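Side-chain contacts in probable ferredoxin-dependent nitrite reductase NirA (Mycobacterium tuberculosis, PDB 1ZJ8), which reduces sulfite to sulfide with electrons from ferredoxin, using siroheme and a [4Fe-4S] cluster, for the synthesis of sulfur-containing amino acids and cofactors: residues Y104-V109 with E170-C175; A136-S139 with N143-Y146. All blocks are in the same frame, centred on the assembly; numbering follows the deposited sequence.

Interaction 1 of 2, residues Y104-V109 with E170-C175. With SRM (siroheme), chain E.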
ATOM      1  N   TYR A 104     -10.644  16.745 -12.265  1.00 49.05           N
ATOM      2  CA  TYR A 104      -9.337  16.122 -12.478  1.00 47.91           C
ATOM      3  C   TYR A 104      -9.298  14.740 -11.830  1.00 46.86           C
ATOM      4  O   TYR A 104     -10.109  14.430 -10.960  1.00 46.47           O
ATOM      5  CB  TYR A 104      -8.241  17.028 -11.908  1.00 47.65           C
ATOM      6  CG  TYR A 104      -8.062  18.342 -12.654  1.00 47.31           C
ATOM      7  CD1 TYR A 104      -7.374  18.381 -13.864  1.00 47.10           C
ATOM      8  CD2 TYR A 104      -8.577  19.543 -12.147  1.00 47.13           C
ATOM      9  CE1 TYR A 104      -7.200  19.567 -14.552  1.00 47.64           C
ATOM     10  CE2 TYR A 104      -8.417  20.742 -12.828  1.00 46.79           C
ATOM     11  CZ  TYR A 104      -7.723  20.752 -14.035  1.00 47.83           C
ATOM     12  OH  TYR A 104      -7.521  21.929 -14.747  1.00 47.30           O
ATOM     13  N   PHE A 105      -8.355  13.912 -12.267  1.00 46.08           N
ATOM     14  CA  PHE A 105      -8.249  12.522 -11.801  1.00 45.65           C
ATOM     15  C   PHE A 105      -6.908  12.198 -11.163  1.00 44.12           C
ATOM     16  O   PHE A 105      -5.857  12.652 -11.614  1.00 44.18           O
ATOM     17  CB  PHE A 105      -8.454  11.555 -12.976  1.00 45.92           C
ATOM     18  CG  PHE A 105      -9.837  11.597 -13.554  1.00 46.44           C
ATOM     19  CD1 PHE A 105     -10.128  12.425 -14.645  1.00 47.16           C
ATOM     20  CD2 PHE A 105     -10.859  10.828 -12.996  1.00 46.51           C
ATOM     21  CE1 PHE A 105     -11.411  12.484 -15.176  1.00 46.90           C
ATOM     22  CE2 PHE A 105     -12.145  10.873 -13.520  1.00 46.78           C
ATOM     23  CZ  PHE A 105     -12.426  11.704 -14.614  1.00 46.88           C
ATOM     24  N   MET A 106      -6.954  11.397 -10.114  1.00 42.59           N
ATOM     25  CA  MET A 106      -5.800  10.631  -9.704  1.00 41.41           C
ATOM     26  C   MET A 106      -5.748   9.433 -10.665  1.00 40.92           C
ATOM     27  O   MET A 106      -6.774   8.786 -10.916  1.00 40.70           O
ATOM     28  CB  MET A 106      -5.965  10.134  -8.265  1.00 41.87           C
ATOM     29  CG  MET A 106      -4.765   9.332  -7.714  1.00 42.60           C
ATOM     30  SD  MET A 106      -4.689   7.571  -8.223  1.00 44.63           S
ATOM     31  CE  MET A 106      -5.800   6.834  -7.009  1.00 41.82           C
ATOM     32  N   MET A 107      -4.570   9.140 -11.212  1.00 39.90           N
ATOM     33  CA  MET A 107      -4.395   7.929 -12.012  1.00 39.26           C
ATOM     34  C   MET A 107      -3.284   7.045 -11.428  1.00 38.32           C
ATOM     35  O   MET A 107      -2.189   7.526 -11.133  1.00 38.46           O
ATOM     36  CB  MET A 107      -4.111   8.271 -13.463  1.00 39.29           C
ATOM     37  CG  MET A 107      -4.136   7.040 -14.364  1.00 39.84           C
ATOM     38  SD  MET A 107      -3.908   7.426 -16.130  1.00 40.60           S
ATOM     39  CE  MET A 107      -2.178   7.831 -16.181  1.00 40.75           C
ATOM     40  N   ARG A 108      -3.585   5.755 -11.280  1.00 37.18           N
ATOM     41  CA  ARG A 108      -2.751   4.807 -10.537  1.00 36.60           C
ATOM     42  C   ARG A 108      -2.177   3.771 -11.487  1.00 36.11           C
ATOM     43  O   ARG A 108      -2.921   3.031 -12.130  1.00 35.73           O
ATOM     44  CB  ARG A 108      -3.606   4.098  -9.467  1.00 36.59           C
ATOM     45  CG  ARG A 108      -2.866   3.072  -8.584  1.00 36.43           C
ATOM     46  CD  ARG A 108      -3.796   2.411  -7.546  1.00 35.51           C
ATOM     47  NE  ARG A 108      -4.230   3.350  -6.509  1.00 33.75           N
ATOM     48  CZ  ARG A 108      -5.024   3.040  -5.483  1.00 34.10           C
ATOM     49  NH1 ARG A 108      -5.502   1.812  -5.313  1.00 35.49           N
ATOM     50  NH2 ARG A 108      -5.348   3.958  -4.597  1.00 33.10           N
ATOM     51  N   VAL A 109      -0.855   3.710 -11.563  1.00 35.67           N
ATOM     52  CA  VAL A 109      -0.207   2.755 -12.436  1.00 35.57           C
ATOM     53  C   VAL A 109       0.062   1.468 -11.679  1.00 35.23           C
ATOM     54  O   VAL A 109       0.655   1.491 -10.602  1.00 35.09           O
ATOM     55  CB  VAL A 109       1.115   3.295 -12.995  1.00 35.84           C
ATOM     56  CG1 VAL A 109       1.697   2.320 -14.008  1.00 35.80           C
ATOM     57  CG2 VAL A 109       0.900   4.676 -13.640  1.00 36.77           C
ATOM     58  N   GLU A 170      -7.512  -2.869 -13.174  1.00 44.07           N
ATOM     59  CA  GLU A 170      -7.921  -3.352 -11.857  1.00 44.40           C
ATOM     60  C   GLU A 170      -6.979  -2.810 -10.779  1.00 44.46           C
ATOM     61  O   GLU A 170      -6.735  -3.470  -9.761  1.00 44.38           O
ATOM     62  CB  GLU A 170      -8.023  -4.901 -11.828  1.00 44.57           C
ATOM     63  CG  GLU A 170      -9.265  -5.489 -12.563  1.00 44.75           C
ATOM     64  CD  GLU A 170      -9.191  -7.006 -12.855  1.00 44.81           C
ATOM     65  OE1 GLU A 170      -8.257  -7.451 -13.557  1.00 46.53           O
ATOM     66  OE2 GLU A 170     -10.091  -7.758 -12.425  1.00 44.27           O
ATOM     67  N   ALA A 171      -6.465  -1.598 -11.015  1.00 44.63           N
ATOM     68  CA  ALA A 171      -5.599  -0.909 -10.051  1.00 44.93           C
ATOM     69  C   ALA A 171      -6.463  -0.341  -8.935  1.00 45.33           C
ATOM     70  O   ALA A 171      -6.039  -0.285  -7.778  1.00 45.42           O
ATOM     71  CB  ALA A 171      -4.806   0.210 -10.726  1.00 44.78           C
ATOM     72  N   CYS A 172      -7.671   0.098  -9.302  1.00 46.07           N
ATOM     73  CA  CYS A 172      -8.736   0.452  -8.346  1.00 45.91           C
ATOM     74  C   CYS A 172      -9.903  -0.542  -8.571  1.00 45.50           C
ATOM     75  O   CYS A 172      -9.864  -1.354  -9.492  1.00 44.75           O
ATOM     76  CB  CYS A 172      -9.202   1.925  -8.569  1.00 46.30           C
ATOM     77  SG  CYS A 172      -8.560   3.335  -7.487  1.00 48.67           S
ATOM     78  N   GLY A 173     -10.924  -0.484  -7.721  1.00 45.52           N
ATOM     79  CA  GLY A 173     -12.175  -1.226  -7.973  1.00 45.45           C
ATOM     80  C   GLY A 173     -12.431  -2.467  -7.131  1.00 45.31           C
ATOM     81  O   GLY A 173     -11.623  -2.847  -6.289  1.00 45.34           O
ATOM     82  N   ASP A 174     -13.576  -3.102  -7.373  1.00 45.31           N
ATOM     83  CA  ASP A 174     -13.988  -4.327  -6.665  1.00 45.09           C
ATOM     84  C   ASP A 174     -13.410  -5.589  -7.345  1.00 44.91           C
ATOM     85  O   ASP A 174     -14.138  -6.366  -7.990  1.00 44.75           O
ATOM     86  CB  ASP A 174     -15.524  -4.393  -6.601  1.00 45.37           C
ATOM     87  CG  ASP A 174     -16.134  -3.333  -5.666  1.00 46.02           C
ATOM     88  OD1 ASP A 174     -15.398  -2.420  -5.201  1.00 45.94           O
ATOM     89  OD2 ASP A 174     -17.362  -3.429  -5.390  1.00 45.56           O
ATOM     90  N   CYS A 175     -12.092  -5.767  -7.168  1.00 44.43           N
ATOM     91  CA  CYS A 175     -11.264  -6.680  -7.973  1.00 43.58           C
ATOM     92  C   CYS A 175      -9.822  -6.699  -7.434  1.00 42.78           C
ATOM     93  O   CYS A 175      -9.481  -5.896  -6.571  1.00 43.10           O
ATOM     94  CB  CYS A 175     -11.274  -6.175  -9.406  1.00 43.87           C
ATOM     95  SG  CYS A 175     -10.997  -4.399  -9.470  1.00 45.43           S
TER
HETATM   96 FE   SRM E 557      -6.133   3.117  -0.024  1.00 36.68          FE
HETATM   97  CHA SRM E 557      -9.230   4.469  -0.527  1.00 39.33           C
HETATM   98  CHB SRM E 557      -4.733   6.014  -0.955  1.00 37.03           C
HETATM   99  CHC SRM E 557      -3.186   1.807   0.411  1.00 31.66           C
HETATM  100  CHD SRM E 557      -7.327   1.395   2.723  1.00 36.19           C
HETATM  101  NA  SRM E 557      -6.834   4.818  -0.807  1.00 38.55           N
HETATM  102  C1A SRM E 557      -8.118   5.154  -1.062  1.00 39.78           C
HETATM  103  C2A SRM E 557      -8.265   6.335  -1.971  1.00 40.69           C
HETATM  104  CMA SRM E 557      -8.500   5.863  -3.373  1.00 40.05           C
HETATM  105  CDA SRM E 557      -9.284   7.325  -1.478  1.00 42.56           C
HETATM  106  CEA SRM E 557     -10.631   7.387  -2.126  1.00 44.84           C
HETATM  107  O3A SRM E 557     -11.362   6.392  -2.070  1.00 47.29           O
HETATM  108  O4A SRM E 557     -11.011   8.410  -2.714  1.00 46.66           O
HETATM  109  C3A SRM E 557      -6.916   6.952  -1.827  1.00 40.44           C
HETATM  110  CAA SRM E 557      -6.357   7.523  -3.087  1.00 40.25           C
HETATM  111  CBA SRM E 557      -6.835   8.951  -3.062  1.00 41.43           C
HETATM  112  CCA SRM E 557      -5.852   9.854  -3.734  1.00 42.67           C
HETATM  113  O1A SRM E 557      -4.631   9.664  -3.545  1.00 41.33           O
HETATM  114  O2A SRM E 557      -6.289  10.760  -4.484  1.00 43.03           O
HETATM  115  C4A SRM E 557      -6.108   5.876  -1.184  1.00 39.08           C
HETATM  116  NB  SRM E 557      -4.309   3.758  -0.382  1.00 35.16           N
HETATM  117  C1B SRM E 557      -3.858   4.941  -0.803  1.00 34.63           C
HETATM  118  C2B SRM E 557      -2.386   4.994  -1.102  1.00 33.18           C
HETATM  119  CMB SRM E 557      -2.028   5.798  -2.320  1.00 32.44           C
HETATM  120  CDB SRM E 557      -1.716   5.611   0.080  1.00 33.03           C
HETATM  121  CEB SRM E 557      -0.241   5.794   0.035  1.00 33.40           C
HETATM  122  O3B SRM E 557       0.294   6.923  -0.011  1.00 33.18           O
HETATM  123  O4B SRM E 557       0.443   4.770   0.037  1.00 34.85           O
HETATM  124  C3B SRM E 557      -2.102   3.510  -1.186  1.00 32.49           C
HETATM  125  CAB SRM E 557      -2.339   2.992  -2.581  1.00 32.29           C
HETATM  126  CBB SRM E 557      -1.543   1.754  -2.862  1.00 31.87           C
HETATM  127  CCB SRM E 557      -1.977   1.142  -4.163  1.00 31.13           C
HETATM  128  O1B SRM E 557      -1.300   1.277  -5.179  1.00 31.81           O
HETATM  129  O2B SRM E 557      -2.999   0.468  -4.238  1.00 33.57           O
HETATM  130  C4B SRM E 557      -3.235   2.974  -0.354  1.00 33.82           C
HETATM  131  NC  SRM E 557      -5.389   1.975   1.345  1.00 33.63           N
HETATM  132  C1C SRM E 557      -4.184   1.374   1.271  1.00 31.18           C
HETATM  133  C2C SRM E 557      -3.897   0.565   2.362  1.00 32.91           C
HETATM  134  CDC SRM E 557      -2.603  -0.049   2.779  1.00 33.13           C
HETATM  135  CEC SRM E 557      -2.167  -1.360   2.252  1.00 32.44           C
HETATM  136  O3C SRM E 557      -2.791  -1.895   1.307  1.00 31.81           O
HETATM  137  O4C SRM E 557      -1.185  -1.866   2.815  1.00 32.69           O
HETATM  138  C3C SRM E 557      -5.087   0.515   3.025  1.00 33.32           C
HETATM  139  CAC SRM E 557      -5.184  -0.297   4.275  1.00 33.48           C
HETATM  140  CBC SRM E 557      -5.141  -1.809   4.210  1.00 32.83           C
HETATM  141  CCC SRM E 557      -6.512  -2.321   3.802  1.00 32.31           C
HETATM  142  O1C SRM E 557      -6.935  -2.150   2.627  1.00 28.39           O
HETATM  143  O2C SRM E 557      -7.193  -2.888   4.694  1.00 31.62           O
HETATM  144  C4C SRM E 557      -5.986   1.311   2.364  1.00 34.77           C
HETATM  145  ND  SRM E 557      -7.980   2.704   0.693  1.00 37.36           N
HETATM  146  C1D SRM E 557      -8.180   2.154   1.902  1.00 37.00           C
HETATM  147  C2D SRM E 557      -9.487   2.455   2.329  1.00 38.32           C
HETATM  148  CAD SRM E 557     -10.274   1.552   3.262  1.00 37.48           C
HETATM  149  CBD SRM E 557     -11.159   0.502   2.666  1.00 39.18           C
HETATM  150  CCD SRM E 557     -11.881  -0.527   3.488  1.00 40.36           C
HETATM  151  O1D SRM E 557     -11.542  -1.720   3.323  1.00 41.96           O
HETATM  152  O2D SRM E 557     -12.782  -0.199   4.306  1.00 37.19           O
HETATM  153  C3D SRM E 557     -10.065   3.211   1.323  1.00 37.58           C
HETATM  154  CDD SRM E 557     -11.544   3.386   1.112  1.00 38.97           C
HETATM  155  CED SRM E 557     -12.420   2.319   0.495  1.00 39.54           C
HETATM  156  O3D SRM E 557     -11.935   1.345  -0.083  1.00 39.68           O
HETATM  157  O4D SRM E 557     -13.656   2.392   0.553  1.00 38.84           O
HETATM  158  C4D SRM E 557      -9.122   3.355   0.317  1.00 38.45           C
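The guanidinium of R108 lies between a sulfur and a carboxylate where strand 104-109, part of the ferredoxin-like half domain of the nitrite/sulfite reductase family and of an antiparallel sheet beside the siroheme, meets the loop 170-175. C172 SG sits above the centre of one guanidinium face, 4.0 Å from the plane. Over the opposite face, displaced toward the rim, is a siroheme propionate; its O2B comes within 3.0 Å of R108 NH1. Near the guanidinium edge, R108 NH1 donates to A171 O at 3.3 Å. This bond is bent, 146° at the hydrogen, and A171 O stands 23° out of the guanidinium plane. The side chain gets there by running extended from CA, with CG and then CD in the anti position, before bending at chi3 (-69°). Its CD passes 4.0 Å from A171 CB, while NE bonds to Q145 on the next strand. C172 SG has little freedom, being linked covalently to Y80 CE2 on strand 79-83, the Cys-Tyr bond of this active site. M106, bent at chi2 and chi3, brings its CE to 4.5 Å from C172 SG and to 4.0 Å from siroheme CAA.

Interaction 2 of 2, residues A136-S139 with N143-Y146. With SRM (siroheme), chain E.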
ATOM      1  N   ALA A 136       4.089  12.901  -8.923  1.00 34.06           N
ATOM      2  CA  ALA A 136       4.379  11.472  -8.937  1.00 33.53           C
ATOM      3  C   ALA A 136       4.689  11.034  -7.513  1.00 32.91           C
ATOM      4  O   ALA A 136       5.661  11.496  -6.936  1.00 32.49           O
ATOM      5  CB  ALA A 136       5.563  11.205  -9.831  1.00 33.54           C
ATOM      6  N   ASP A 137       3.843  10.181  -6.941  1.00 32.64           N
ATOM      7  CA  ASP A 137       4.022   9.722  -5.558  1.00 32.57           C
ATOM      8  C   ASP A 137       4.024   8.196  -5.492  1.00 32.27           C
ATOM      9  O   ASP A 137       3.111   7.554  -6.026  1.00 32.02           O
ATOM     10  CB  ASP A 137       2.924  10.282  -4.657  1.00 32.66           C
ATOM     11  CG  ASP A 137       2.925  11.808  -4.605  1.00 33.93           C
ATOM     12  OD1 ASP A 137       4.029  12.405  -4.726  1.00 35.55           O
ATOM     13  OD2 ASP A 137       1.819  12.410  -4.451  1.00 33.53           O
ATOM     14  N   ILE A 138       5.056   7.623  -4.859  1.00 31.99           N
ATOM     15  CA  ILE A 138       5.196   6.173  -4.781  1.00 31.89           C
ATOM     16  C   ILE A 138       4.342   5.743  -3.656  1.00 31.59           C
ATOM     17  O   ILE A 138       4.566   6.149  -2.531  1.00 31.81           O
ATOM     18  CB  ILE A 138       6.624   5.660  -4.454  1.00 31.99           C
ATOM     19  CG1 ILE A 138       7.514   5.676  -5.686  1.00 32.72           C
ATOM     20  CG2 ILE A 138       6.596   4.210  -3.952  1.00 32.51           C
ATOM     21  CD1 ILE A 138       8.192   7.014  -5.871  1.00 35.19           C
ATOM     22  N   SER A 139       3.392   4.878  -3.966  1.00 31.24           N
ATOM     23  CA  SER A 139       2.466   4.358  -3.004  1.00 30.97           C
ATOM     24  C   SER A 139       3.143   3.243  -2.178  1.00 30.95           C
ATOM     25  O   SER A 139       4.197   2.719  -2.560  1.00 30.26           O
ATOM     26  CB  SER A 139       1.278   3.828  -3.793  1.00 31.11           C
ATOM     27  OG  SER A 139       1.520   2.511  -4.272  1.00 32.74           O
ATOM     28  N   ASN A 143       3.109   0.965  -6.315  1.00 31.96           N
ATOM     29  CA  ASN A 143       2.634   1.773  -7.449  1.00 31.92           C
ATOM     30  C   ASN A 143       3.119   3.248  -7.454  1.00 31.74           C
ATOM     31  O   ASN A 143       3.628   3.771  -6.458  1.00 31.34           O
ATOM     32  CB  ASN A 143       1.103   1.763  -7.462  1.00 32.03           C
ATOM     33  CG  ASN A 143       0.532   0.378  -7.720  1.00 33.08           C
ATOM     34  OD1 ASN A 143       1.165  -0.441  -8.392  1.00 32.60           O
ATOM     35  ND2 ASN A 143      -0.673   0.113  -7.191  1.00 32.78           N
ATOM     36  N   VAL A 144       2.969   3.899  -8.601  1.00 31.84           N
ATOM     37  CA  VAL A 144       2.999   5.347  -8.662  1.00 32.32           C
ATOM     38  C   VAL A 144       1.612   5.832  -8.938  1.00 32.54           C
ATOM     39  O   VAL A 144       0.835   5.153  -9.604  1.00 32.36           O
ATOM     40  CB  VAL A 144       3.872   5.911  -9.775  1.00 32.22           C
ATOM     41  CG1 VAL A 144       5.314   5.820  -9.389  1.00 33.19           C
ATOM     42  CG2 VAL A 144       3.614   5.197 -11.071  1.00 33.16           C
ATOM     43  N   GLN A 145       1.321   7.019  -8.423  1.00 33.02           N
ATOM     44  CA  GLN A 145       0.071   7.689  -8.673  1.00 33.66           C
ATOM     45  C   GLN A 145       0.325   9.069  -9.206  1.00 34.29           C
ATOM     46  O   GLN A 145       1.210   9.790  -8.699  1.00 34.34           O
ATOM     47  CB  GLN A 145      -0.719   7.822  -7.385  1.00 33.52           C
ATOM     48  CG  GLN A 145      -1.242   6.530  -6.866  1.00 32.81           C
ATOM     49  CD  GLN A 145      -2.288   6.737  -5.806  1.00 33.35           C
ATOM     50  OE1 GLN A 145      -3.064   5.847  -5.532  1.00 32.13           O
ATOM     51  NE2 GLN A 145      -2.321   7.923  -5.208  1.00 34.22           N
ATOM     52  N   TYR A 146      -0.463   9.429 -10.219  1.00 35.20           N
ATOM     53  CA  TYR A 146      -0.417  10.752 -10.847  1.00 36.00           C
ATOM     54  C   TYR A 146      -1.603  11.549 -10.333  1.00 36.62           C
ATOM     55  O   TYR A 146      -2.574  10.951  -9.894  1.00 37.27           O
ATOM     56  CB  TYR A 146      -0.564  10.605 -12.354  1.00 36.56           C
ATOM     57  CG  TYR A 146       0.538   9.860 -13.091  1.00 36.56           C
ATOM     58  CD1 TYR A 146       1.838  10.348 -13.121  1.00 37.98           C
ATOM     59  CD2 TYR A 146       0.262   8.700 -13.817  1.00 37.11           C
ATOM     60  CE1 TYR A 146       2.853   9.691 -13.847  1.00 38.01           C
ATOM     61  CE2 TYR A 146       1.266   8.024 -14.551  1.00 37.44           C
ATOM     62  CZ  TYR A 146       2.566   8.531 -14.564  1.00 38.39           C
ATOM     63  OH  TYR A 146       3.591   7.903 -15.269  1.00 37.65           O
TER
HETATM   64 FE   SRM E 557      -6.133   3.117  -0.024  1.00 36.68          FE
HETATM   65  CHA SRM E 557      -9.230   4.469  -0.527  1.00 39.33           C
HETATM   66  CHB SRM E 557      -4.733   6.014  -0.955  1.00 37.03           C
HETATM   67  CHC SRM E 557      -3.186   1.807   0.411  1.00 31.66           C
HETATM   68  CHD SRM E 557      -7.327   1.395   2.723  1.00 36.19           C
HETATM   69  NA  SRM E 557      -6.834   4.818  -0.807  1.00 38.55           N
HETATM   70  C1A SRM E 557      -8.118   5.154  -1.062  1.00 39.78           C
HETATM   71  C2A SRM E 557      -8.265   6.335  -1.971  1.00 40.69           C
HETATM   72  CMA SRM E 557      -8.500   5.863  -3.373  1.00 40.05           C
HETATM   73  CDA SRM E 557      -9.284   7.325  -1.478  1.00 42.56           C
HETATM   74  CEA SRM E 557     -10.631   7.387  -2.126  1.00 44.84           C
HETATM   75  O3A SRM E 557     -11.362   6.392  -2.070  1.00 47.29           O
HETATM   76  O4A SRM E 557     -11.011   8.410  -2.714  1.00 46.66           O
HETATM   77  C3A SRM E 557      -6.916   6.952  -1.827  1.00 40.44           C
HETATM   78  CAA SRM E 557      -6.357   7.523  -3.087  1.00 40.25           C
HETATM   79  CBA SRM E 557      -6.835   8.951  -3.062  1.00 41.43           C
HETATM   80  CCA SRM E 557      -5.852   9.854  -3.734  1.00 42.67           C
HETATM   81  O1A SRM E 557      -4.631   9.664  -3.545  1.00 41.33           O
HETATM   82  O2A SRM E 557      -6.289  10.760  -4.484  1.00 43.03           O
HETATM   83  C4A SRM E 557      -6.108   5.876  -1.184  1.00 39.08           C
HETATM   84  NB  SRM E 557      -4.309   3.758  -0.382  1.00 35.16           N
HETATM   85  C1B SRM E 557      -3.858   4.941  -0.803  1.00 34.63           C
HETATM   86  C2B SRM E 557      -2.386   4.994  -1.102  1.00 33.18           C
HETATM   87  CMB SRM E 557      -2.028   5.798  -2.320  1.00 32.44           C
HETATM   88  CDB SRM E 557      -1.716   5.611   0.080  1.00 33.03           C
HETATM   89  CEB SRM E 557      -0.241   5.794   0.035  1.00 33.40           C
HETATM   90  O3B SRM E 557       0.294   6.923  -0.011  1.00 33.18           O
HETATM   91  O4B SRM E 557       0.443   4.770   0.037  1.00 34.85           O
HETATM   92  C3B SRM E 557      -2.102   3.510  -1.186  1.00 32.49           C
HETATM   93  CAB SRM E 557      -2.339   2.992  -2.581  1.00 32.29           C
HETATM   94  CBB SRM E 557      -1.543   1.754  -2.862  1.00 31.87           C
HETATM   95  CCB SRM E 557      -1.977   1.142  -4.163  1.00 31.13           C
HETATM   96  O1B SRM E 557      -1.300   1.277  -5.179  1.00 31.81           O
HETATM   97  O2B SRM E 557      -2.999   0.468  -4.238  1.00 33.57           O
HETATM   98  C4B SRM E 557      -3.235   2.974  -0.354  1.00 33.82           C
HETATM   99  NC  SRM E 557      -5.389   1.975   1.345  1.00 33.63           N
HETATM  100  C1C SRM E 557      -4.184   1.374   1.271  1.00 31.18           C
HETATM  101  C2C SRM E 557      -3.897   0.565   2.362  1.00 32.91           C
HETATM  102  CDC SRM E 557      -2.603  -0.049   2.779  1.00 33.13           C
HETATM  103  CEC SRM E 557      -2.167  -1.360   2.252  1.00 32.44           C
HETATM  104  O3C SRM E 557      -2.791  -1.895   1.307  1.00 31.81           O
HETATM  105  O4C SRM E 557      -1.185  -1.866   2.815  1.00 32.69           O
HETATM  106  C3C SRM E 557      -5.087   0.515   3.025  1.00 33.32           C
HETATM  107  CAC SRM E 557      -5.184  -0.297   4.275  1.00 33.48           C
HETATM  108  CBC SRM E 557      -5.141  -1.809   4.210  1.00 32.83           C
HETATM  109  CCC SRM E 557      -6.512  -2.321   3.802  1.00 32.31           C
HETATM  110  O1C SRM E 557      -6.935  -2.150   2.627  1.00 28.39           O
HETATM  111  O2C SRM E 557      -7.193  -2.888   4.694  1.00 31.62           O
HETATM  112  C4C SRM E 557      -5.986   1.311   2.364  1.00 34.77           C
HETATM  113  ND  SRM E 557      -7.980   2.704   0.693  1.00 37.36           N
HETATM  114  C1D SRM E 557      -8.180   2.154   1.902  1.00 37.00           C
HETATM  115  C2D SRM E 557      -9.487   2.455   2.329  1.00 38.32           C
HETATM  116  CAD SRM E 557     -10.274   1.552   3.262  1.00 37.48           C
HETATM  117  CBD SRM E 557     -11.159   0.502   2.666  1.00 39.18           C
HETATM  118  CCD SRM E 557     -11.881  -0.527   3.488  1.00 40.36           C
HETATM  119  O1D SRM E 557     -11.542  -1.720   3.323  1.00 41.96           O
HETATM  120  O2D SRM E 557     -12.782  -0.199   4.306  1.00 37.19           O
HETATM  121  C3D SRM E 557     -10.065   3.211   1.323  1.00 37.58           C
HETATM  122  CDD SRM E 557     -11.544   3.386   1.112  1.00 38.97           C
HETATM  123  CED SRM E 557     -12.420   2.319   0.495  1.00 39.54           C
HETATM  124  O3D SRM E 557     -11.935   1.345  -0.083  1.00 39.68           O
HETATM  125  O4D SRM E 557     -13.656   2.392   0.553  1.00 38.84           O
HETATM  126  C4D SRM E 557      -9.122   3.355   0.317  1.00 38.45           C
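S139 and N143 close a beta hairpin by two bonds running in opposite directions. S139 N donates to N143 O at 2.7 Å, nearly straight at 162°, and N143 N returns a more bent bond to S139 OG at 3.0 Å. The serine can accept it because chi1 of 83° sets OG between its own backbone N and carbonyl carbon. Further along, D137 and Q145 form an antiparallel hydrogen-bonded pair, D137 N to Q145 O at 3.2 Å and Q145 N to D137 O at 3.0 Å.

Away from this backbone ladder the side chains meet more loosely. I138 CG1 and V144 CG1, on one face of the sheet, stand 4.3 Å apart, and both side chains also touch F386. On the other face D137 and Q145 part company: the aspartate forms a salt bridge with R363, whereas the glutamine extends toward the siroheme, its NE2 making a weak bond of 3.3 Å to O1A. All the touching residues are buried, so the looser side faces protein and cofactor, not solvent.

At the turn, siroheme O1B is met by N143 ND2, in a bond modelled too short for its length to be trusted, and S139 OG lies 3.2 Å from the same oxygen. N143 OD1 accepts from C111 N, and Q145 OE1 is taken by R108. Each amide thus has its oxygen bound to a protein donor, which implies that its NH2 is the group turned to a propionate carboxylate.

In the fold
Interactions 1 and 2 lie with their centres 11 Å apart on neighbouring strands, 104-109 and 144-149, of one antiparallel sheet, joined through the backbone by M107 O and Y146 N at 2.7 Å. Side chains join them too: R108 NE and Q145 OE1 are 2.9 Å apart, and M106 CE packs 3.3 Å from Q145 OE1. Both contacts reach the same siroheme propionate, interaction 1 on the side of O2B and interaction 2 at O1B, while Q145 turns to a second propionate. The iron-sulfur cluster is close by, about 8 Å from the side chain of R108 and about 7 Å from that of Q145. The two contacts therefore form adjoining parts of the cofactor pocket.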